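Local coordinates for ThiJ/PfpI family protein (Pseudomonas syringae pv. tomato, PDB 3EWN), which is of unknown function but belongs to the ThiJ/PfpI (DJ-1/PfpI) family, whose members share a glutaminase-type alpha/beta fold, at residues M34-L39 against L70-T75; G126-G131 against K235-L240; G41-F46 against I54-K59. One frame throughout, in Å; residues are numbered along the deposited sequence.

Contact 1: residues M34-L39 against L70-T75; sequences MTVMDL and LAIVPT
Met34, Val36, Leu70 and Ile72 form an apolar seam between the entry into helix 36-46 and strand 71-73, one arm of the two-stranded antiparallel ribbon that it makes with strand 64-65. The backbones come closest where the CA atoms of Val36 and Leu70 lie 7.4 Å apart, a spacing bridged by side chains alone. On the helix side the first turn is set by the bonds from Asp38 N to Thr35 O and from Leu39 N to Val36 O, both of 2.9 Å; Val36 in this turn points toward the ribbon. Its CG2 methyl faces the notch between two partners, touching Ile72 CD1 at 3.8 Å and Leu70 CD2 at 4.1 Å. Leu70 and Ile72 can share this methyl because they are two residues apart and face the helix together, while Ala71 between them points away. Selenomethionine Met34 arrives differently. Its CG sits between the backbone N and carbonyl carbon (chi1 68°), and beyond it the chain runs straight out (chi2 176°, chi3 170°), carrying the terminal methyl across Ile72 at about a right angle. Met34 CE thereby rests 4.1 Å from Ile72 CB and equally near Ile72 CG1 and CD1, against the root and the end of the longer branch. About 172 Å² is buried, and all four residues are shielded from solvent. The seam also lies beside the interface with the second subunit: Val36 packs on Val40 of that subunit and Leu70 on Ile56 of that subunit, and strand 71-73 pairs antiparallel with a strand of that chain. Within its own chain, Ile72 leans on Ile56 of strand 53-58 and Met34 on Val64 of strand 64-65, which places the ribbon between the start of helix 36-46 and the edge region of the main sheet.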
# COMPACT_ATOMS: atom_id res chain seq x y z
N MSE A 34 3.83 11.30 6.72
CA MSE A 34 2.58 10.69 6.29
C MSE A 34 2.71 9.17 6.44
O MSE A 34 3.82 8.64 6.48
CB MSE A 34 2.30 11.02 4.83
CG MSE A 34 3.29 10.38 3.86
SE MSE A 34 2.84 10.71 2.04
CE MSE A 34 4.44 10.06 1.23
N THR A 35 1.58 8.48 6.54
CA THR A 35 1.58 7.03 6.64
C THR A 35 1.55 6.64 5.17
O THR A 35 0.56 6.87 4.50
CB THR A 35 0.33 6.50 7.37
OG1 THR A 35 0.31 7.00 8.71
CG2 THR A 35 0.33 4.97 7.41
N VAL A 36 2.63 6.05 4.67
CA VAL A 36 2.70 5.73 3.26
C VAL A 36 1.59 4.84 2.69
O VAL A 36 1.16 5.04 1.56
CB VAL A 36 4.10 5.17 2.88
CG1 VAL A 36 4.24 3.72 3.30
CG2 VAL A 36 4.34 5.33 1.38
N MSE A 37 1.11 3.87 3.47
CA MSE A 37 0.03 3.01 2.98
C MSE A 37 -1.20 3.87 2.65
O MSE A 37 -1.99 3.53 1.77
CB MSE A 37 -0.32 1.95 4.03
CG MSE A 37 -1.41 0.96 3.61
SE MSE A 37 -1.12 -0.01 1.96
CE MSE A 37 -2.95 -0.35 1.55
N ASP A 38 -1.36 4.98 3.36
CA ASP A 38 -2.50 5.87 3.13
C ASP A 38 -2.48 6.39 1.71
O ASP A 38 -3.52 6.62 1.10
CB ASP A 38 -2.44 7.07 4.09
CG ASP A 38 -2.79 6.70 5.50
OD1 ASP A 38 -2.79 5.49 5.82
OD2 ASP A 38 -3.05 7.63 6.30
N LEU A 39 -1.27 6.60 1.19
CA LEU A 39 -1.08 7.10 -0.16
C LEU A 39 -1.12 5.99 -1.20
O LEU A 39 -1.82 6.09 -2.21
CB LEU A 39 0.27 7.81 -0.26
CG LEU A 39 0.76 8.24 -1.65
CD1 LEU A 39 -0.08 9.40 -2.15
CD2 LEU A 39 2.22 8.65 -1.57
N LEU A 70 9.99 5.44 4.87
CA LEU A 70 10.04 5.27 3.42
C LEU A 70 9.94 6.64 2.75
O LEU A 70 8.99 7.38 2.99
CB LEU A 70 8.90 4.37 2.93
CG LEU A 70 9.00 3.91 1.47
CD1 LEU A 70 10.28 3.12 1.26
CD2 LEU A 70 7.79 3.05 1.13
N ALA A 71 10.92 6.97 1.92
CA ALA A 71 10.95 8.26 1.25
C ALA A 71 10.37 8.23 -0.17
O ALA A 71 10.72 7.37 -0.98
CB ALA A 71 12.38 8.80 1.21
N ILE A 72 9.49 9.18 -0.45
CA ILE A 72 8.83 9.32 -1.74
C ILE A 72 9.24 10.64 -2.40
O ILE A 72 9.37 11.65 -1.71
CB ILE A 72 7.29 9.30 -1.57
CG1 ILE A 72 6.81 7.87 -1.30
CG2 ILE A 72 6.61 9.86 -2.81
CD1 ILE A 72 7.27 7.29 0.01
N VAL A 73 9.45 10.63 -3.71
CA VAL A 73 9.84 11.84 -4.42
C VAL A 73 8.63 12.53 -5.06
O VAL A 73 7.95 11.94 -5.89
CB VAL A 73 10.86 11.55 -5.54
CG1 VAL A 73 11.37 12.87 -6.12
CG2 VAL A 73 12.02 10.72 -5.00
N PRO A 74 8.34 13.78 -4.66
CA PRO A 74 7.20 14.50 -5.23
C PRO A 74 7.45 14.78 -6.71
O PRO A 74 8.60 14.81 -7.14
CB PRO A 74 7.16 15.80 -4.42
CG PRO A 74 7.84 15.43 -3.12
CD PRO A 74 8.97 14.55 -3.57
N THR A 75 6.38 14.98 -7.47
CA THR A 75 6.53 15.28 -8.90
C THR A 75 5.94 16.65 -9.22
O THR A 75 5.98 17.10 -10.37
CB THR A 75 5.84 14.22 -9.78
OG1 THR A 75 4.45 14.13 -9.44
CG2 THR A 75 6.51 12.87 -9.60

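Contact 2: residues G126-G131 against K235-L240; sequences GSLILG and KKADAL
Leu128 and Ala237 mark the closest approach of the two backbones, their CA atoms 7.8 Å apart, and both segments are helical, with i to i+4 bonds such as Gly131 N to Ser127 O (3.0 Å) and Leu240 N to Lys236 O (2.9 Å). Two leucines, one from each helix, and the Ala237 methyl fill this gap. Leu128 CG lies beside the backbone N, opposite the carbonyl carbon (chi1 -65°), and the branch above it extends until CD1 meets Ala237 CB at 4.2 Å. Helix 126-132 follows strand 119-123 through a short turn containing Cys124, consistent with the nucleophile elbow of relatives in this superfamily; Ser127 OG bonds to Cys124 O and Thr142 O at its start. Helix 231-240 covers the outward side of that helix near the C-terminus of the chain. One turn beyond Ala237, Leu240 points toward Leu128 and brings CD2 to 4.3 Å from Leu128 CB, so that Leu128 is touched both at its tip and at its root. Only 118 Å² is buried, and the separations are those of light apolar packing. Leu240 also leans on Leu98 of helix 95-100, while Lys236 forms a salt bridge with Asp95.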
# COMPACT_ATOMS: atom_id res chain seq x y z
N GLY A 126 -6.19 11.98 6.86
CA GLY A 126 -6.10 12.98 5.82
C GLY A 126 -7.32 13.89 5.84
O GLY A 126 -7.28 15.01 5.35
N SER A 127 -8.42 13.40 6.40
CA SER A 127 -9.62 14.23 6.45
C SER A 127 -9.47 15.41 7.41
O SER A 127 -10.28 16.33 7.40
CB SER A 127 -10.85 13.38 6.82
OG SER A 127 -10.57 12.43 7.84
N LEU A 128 -8.43 15.39 8.25
CA LEU A 128 -8.19 16.52 9.15
C LEU A 128 -7.66 17.66 8.29
O LEU A 128 -7.92 18.83 8.56
CB LEU A 128 -7.15 16.17 10.23
CG LEU A 128 -7.46 15.09 11.27
CD1 LEU A 128 -6.26 14.97 12.21
CD2 LEU A 128 -8.72 15.42 12.06
N ILE A 129 -6.91 17.31 7.25
CA ILE A 129 -6.36 18.31 6.35
C ILE A 129 -7.49 18.93 5.54
O ILE A 129 -7.53 20.15 5.37
CB ILE A 129 -5.29 17.68 5.41
CG1 ILE A 129 -4.08 17.22 6.23
CG2 ILE A 129 -4.87 18.70 4.34
CD1 ILE A 129 -3.06 16.41 5.43
N LEU A 130 -8.41 18.09 5.05
CA LEU A 130 -9.55 18.59 4.27
C LEU A 130 -10.39 19.52 5.14
O LEU A 130 -10.87 20.55 4.69
CB LEU A 130 -10.45 17.43 3.81
CG LEU A 130 -9.91 16.38 2.85
CD1 LEU A 130 -11.05 15.46 2.43
CD2 LEU A 130 -9.28 17.04 1.63
N GLY A 131 -10.57 19.13 6.40
CA GLY A 131 -11.36 19.94 7.30
C GLY A 131 -10.69 21.26 7.62
O GLY A 131 -11.32 22.31 7.58
N LYS A 235 -6.06 13.74 21.35
CA LYS A 235 -6.18 15.04 21.98
C LYS A 235 -5.66 16.17 21.09
O LYS A 235 -6.28 17.22 21.00
CB LYS A 235 -5.45 15.05 23.33
CG LYS A 235 -6.16 14.25 24.41
CD LYS A 235 -5.51 14.40 25.78
CE LYS A 235 -4.18 13.66 25.88
NZ LYS A 235 -4.34 12.18 25.76
N LYS A 236 -4.54 15.94 20.41
CA LYS A 236 -3.98 16.97 19.52
C LYS A 236 -4.89 17.22 18.32
O LYS A 236 -4.95 18.34 17.81
CB LYS A 236 -2.58 16.56 19.05
CG LYS A 236 -1.54 16.64 20.16
CD LYS A 236 -0.26 15.90 19.80
CE LYS A 236 0.49 16.57 18.67
NZ LYS A 236 1.85 15.98 18.52
N ALA A 237 -5.58 16.17 17.87
CA ALA A 237 -6.50 16.31 16.75
C ALA A 237 -7.66 17.18 17.21
O ALA A 237 -8.06 18.11 16.51
CB ALA A 237 -7.01 14.94 16.31
N ASP A 238 -8.21 16.89 18.38
CA ASP A 238 -9.31 17.69 18.91
C ASP A 238 -8.88 19.15 19.06
O ASP A 238 -9.65 20.06 18.75
CB ASP A 238 -9.78 17.16 20.27
CG ASP A 238 -10.60 15.88 20.15
OD1 ASP A 238 -11.22 15.66 19.09
OD2 ASP A 238 -10.65 15.12 21.14
N ALA A 239 -7.66 19.37 19.52
CA ALA A 239 -7.15 20.73 19.70
C ALA A 239 -7.05 21.43 18.35
O ALA A 239 -7.41 22.61 18.22
CB ALA A 239 -5.77 20.70 20.38
N LEU A 240 -6.56 20.71 17.35
CA LEU A 240 -6.42 21.25 16.00
C LEU A 240 -7.78 21.69 15.46
O LEU A 240 -7.89 22.70 14.77
CB LEU A 240 -5.84 20.18 15.07
CG LEU A 240 -5.74 20.54 13.59
CD1 LEU A 240 -4.53 21.44 13.36
CD2 LEU A 240 -5.61 19.28 12.75

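Contact 3: residues G41-F46 against I54-K59; sequences GPHCMF and IYIVAK
The imidazole of His43 meets Ile54 and Ile56 obliquely, so neither isoleucine lies squarely over a face or at an edge of the ring. Its NE2 is 4.0 Å from Ile54 CD1, whereas CD2 is 4.1 Å from both Ile54 CG2 and Ile56 CD1. These three methyls lie along the strand-facing side of the ring, which reaches the strand because His43 CG is anti to the backbone N (chi1 -170°). The other flat group, the phenyl of Phe46, turns off toward Met28 and Met185. What it leaves for the strand is its root: Ile54 CD1 lies 4.0 Å from Phe46 CB and 3.9 Å from Phe46 C, close against the helix backbone. Ile54 thus fills the groove between residues one turn apart, with CG2 serving His43 and CD1 serving both. Inside the helix, Phe46 N bonds to Pro42 O at 2.7 Å; a kink precedes this turn at Pro42, whose ring nitrogen has no N-H to give. The segment axes are 10.9 Å apart and run roughly antiparallel (157°), as expected for the helix and second strand of a beta-alpha-beta crossover. Strand 25-29 completes that unit, with Met28 touching His43, Phe46 and Ile54. Helix 177-189 covers the helix through Pro42, Met45 and Phe46, while Ala68 of the second subunit packs on His43.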
# COMPACT_ATOMS: atom_id res chain seq x y z
N GLY A 41 -2.33 2.74 -1.08
CA GLY A 41 -3.53 1.95 -1.28
C GLY A 41 -4.29 2.62 -2.41
O GLY A 41 -4.63 1.99 -3.41
N PRO A 42 -4.60 3.92 -2.28
CA PRO A 42 -5.32 4.63 -3.33
C PRO A 42 -4.50 4.72 -4.62
O PRO A 42 -5.04 4.55 -5.72
CB PRO A 42 -5.57 6.00 -2.71
CG PRO A 42 -5.71 5.69 -1.26
CD PRO A 42 -4.59 4.70 -1.03
N HIS A 43 -3.21 4.98 -4.50
CA HIS A 43 -2.36 5.10 -5.69
C HIS A 43 -2.45 3.82 -6.52
O HIS A 43 -2.48 3.87 -7.75
CB HIS A 43 -0.91 5.40 -5.29
CG HIS A 43 -0.03 5.77 -6.45
ND1 HIS A 43 0.55 4.83 -7.27
CD2 HIS A 43 0.32 6.98 -6.95
CE1 HIS A 43 1.22 5.44 -8.23
NE2 HIS A 43 1.09 6.75 -8.06
N CYS A 44 -2.48 2.68 -5.84
CA CYS A 44 -2.59 1.39 -6.49
C CYS A 44 -3.81 1.37 -7.41
O CYS A 44 -3.75 0.90 -8.55
CB CYS A 44 -2.71 0.29 -5.44
SG CYS A 44 -3.08 -1.36 -6.09
N MSE A 45 -4.93 1.88 -6.90
CA MSE A 45 -6.16 1.91 -7.68
C MSE A 45 -6.18 3.02 -8.72
O MSE A 45 -6.55 2.78 -9.86
CB MSE A 45 -7.37 2.04 -6.75
CG MSE A 45 -7.55 0.84 -5.82
SE MSE A 45 -7.71 -0.86 -6.72
CE MSE A 45 -7.55 -2.02 -5.23
N PHE A 46 -5.80 4.24 -8.34
CA PHE A 46 -5.79 5.34 -9.30
C PHE A 46 -4.80 5.06 -10.41
O PHE A 46 -5.01 5.44 -11.57
CB PHE A 46 -5.40 6.66 -8.62
CG PHE A 46 -6.46 7.24 -7.74
CD1 PHE A 46 -7.78 7.33 -8.18
CD2 PHE A 46 -6.14 7.74 -6.48
CE1 PHE A 46 -8.76 7.92 -7.38
CE2 PHE A 46 -7.12 8.33 -5.68
CZ PHE A 46 -8.43 8.42 -6.13
N ILE A 54 -1.32 11.35 -12.76
CA ILE A 54 -1.26 11.48 -11.30
C ILE A 54 -0.12 12.40 -10.90
O ILE A 54 1.01 12.25 -11.37
CB ILE A 54 -1.04 10.11 -10.63
CG1 ILE A 54 -2.21 9.17 -10.95
CG2 ILE A 54 -0.92 10.29 -9.12
CD1 ILE A 54 -2.00 7.75 -10.47
N TYR A 55 -0.41 13.35 -10.02
CA TYR A 55 0.60 14.29 -9.54
C TYR A 55 0.84 14.05 -8.05
O TYR A 55 -0.11 14.06 -7.26
CB TYR A 55 0.13 15.73 -9.76
CG TYR A 55 -0.25 16.03 -11.19
CD1 TYR A 55 0.72 16.41 -12.12
CD2 TYR A 55 -1.57 15.91 -11.63
CE1 TYR A 55 0.38 16.66 -13.45
CE2 TYR A 55 -1.91 16.16 -12.96
CZ TYR A 55 -0.93 16.54 -13.86
OH TYR A 55 -1.27 16.78 -15.18
N ILE A 56 2.10 13.83 -7.68
CA ILE A 56 2.46 13.63 -6.28
C ILE A 56 2.91 15.02 -5.84
O ILE A 56 4.03 15.44 -6.11
CB ILE A 56 3.61 12.61 -6.15
CG1 ILE A 56 3.23 11.32 -6.87
CG2 ILE A 56 3.91 12.32 -4.69
CD1 ILE A 56 1.93 10.67 -6.37
N VAL A 57 2.00 15.74 -5.17
CA VAL A 57 2.23 17.12 -4.77
C VAL A 57 2.72 17.36 -3.35
O VAL A 57 2.19 16.80 -2.39
CB VAL A 57 0.94 17.94 -4.95
CG1 VAL A 57 1.23 19.42 -4.79
CG2 VAL A 57 0.34 17.65 -6.31
N ALA A 58 3.72 18.23 -3.23
CA ALA A 58 4.28 18.58 -1.93
C ALA A 58 4.70 20.04 -1.92
O ALA A 58 4.71 20.70 -2.96
CB ALA A 58 5.48 17.69 -1.62
N LYS A 59 5.05 20.55 -0.74
CA LYS A 59 5.48 21.94 -0.59
C LYS A 59 6.69 22.22 -1.48
O LYS A 59 6.86 23.33 -1.99
CB LYS A 59 5.81 22.22 0.88
CG LYS A 59 5.86 23.70 1.26
CD LYS A 59 5.89 23.86 2.78
CE LYS A 59 5.84 25.33 3.17
NZ LYS A 59 5.78 25.52 4.65

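Overall arrangement
Contacts 1 and 3 share helix 36-46, using its beginning and its end; contact 3 is nested inside the loop that contact 1 closes. They meet where Thr75 N lies 2.8 Å from Ile56 O, a probable hydrogen bond from the loop after strand 71-73 to strand 53-58. Both adjoin the second subunit, whereas no other chain of the assembly touches contact 2. All three are buried: every touching residue of contact 1, and all but Leu240 in contact 2 and Ile54 in contact 3, which are partly exposed. Contact 3 is deepest, its centre about 8 Å from the chain centre, against 12 Å and 15 Å for contacts 1 and 2. Contacts 1 and 2 are purely aliphatic but for a selenomethionine; contact 3 adds an imidazole.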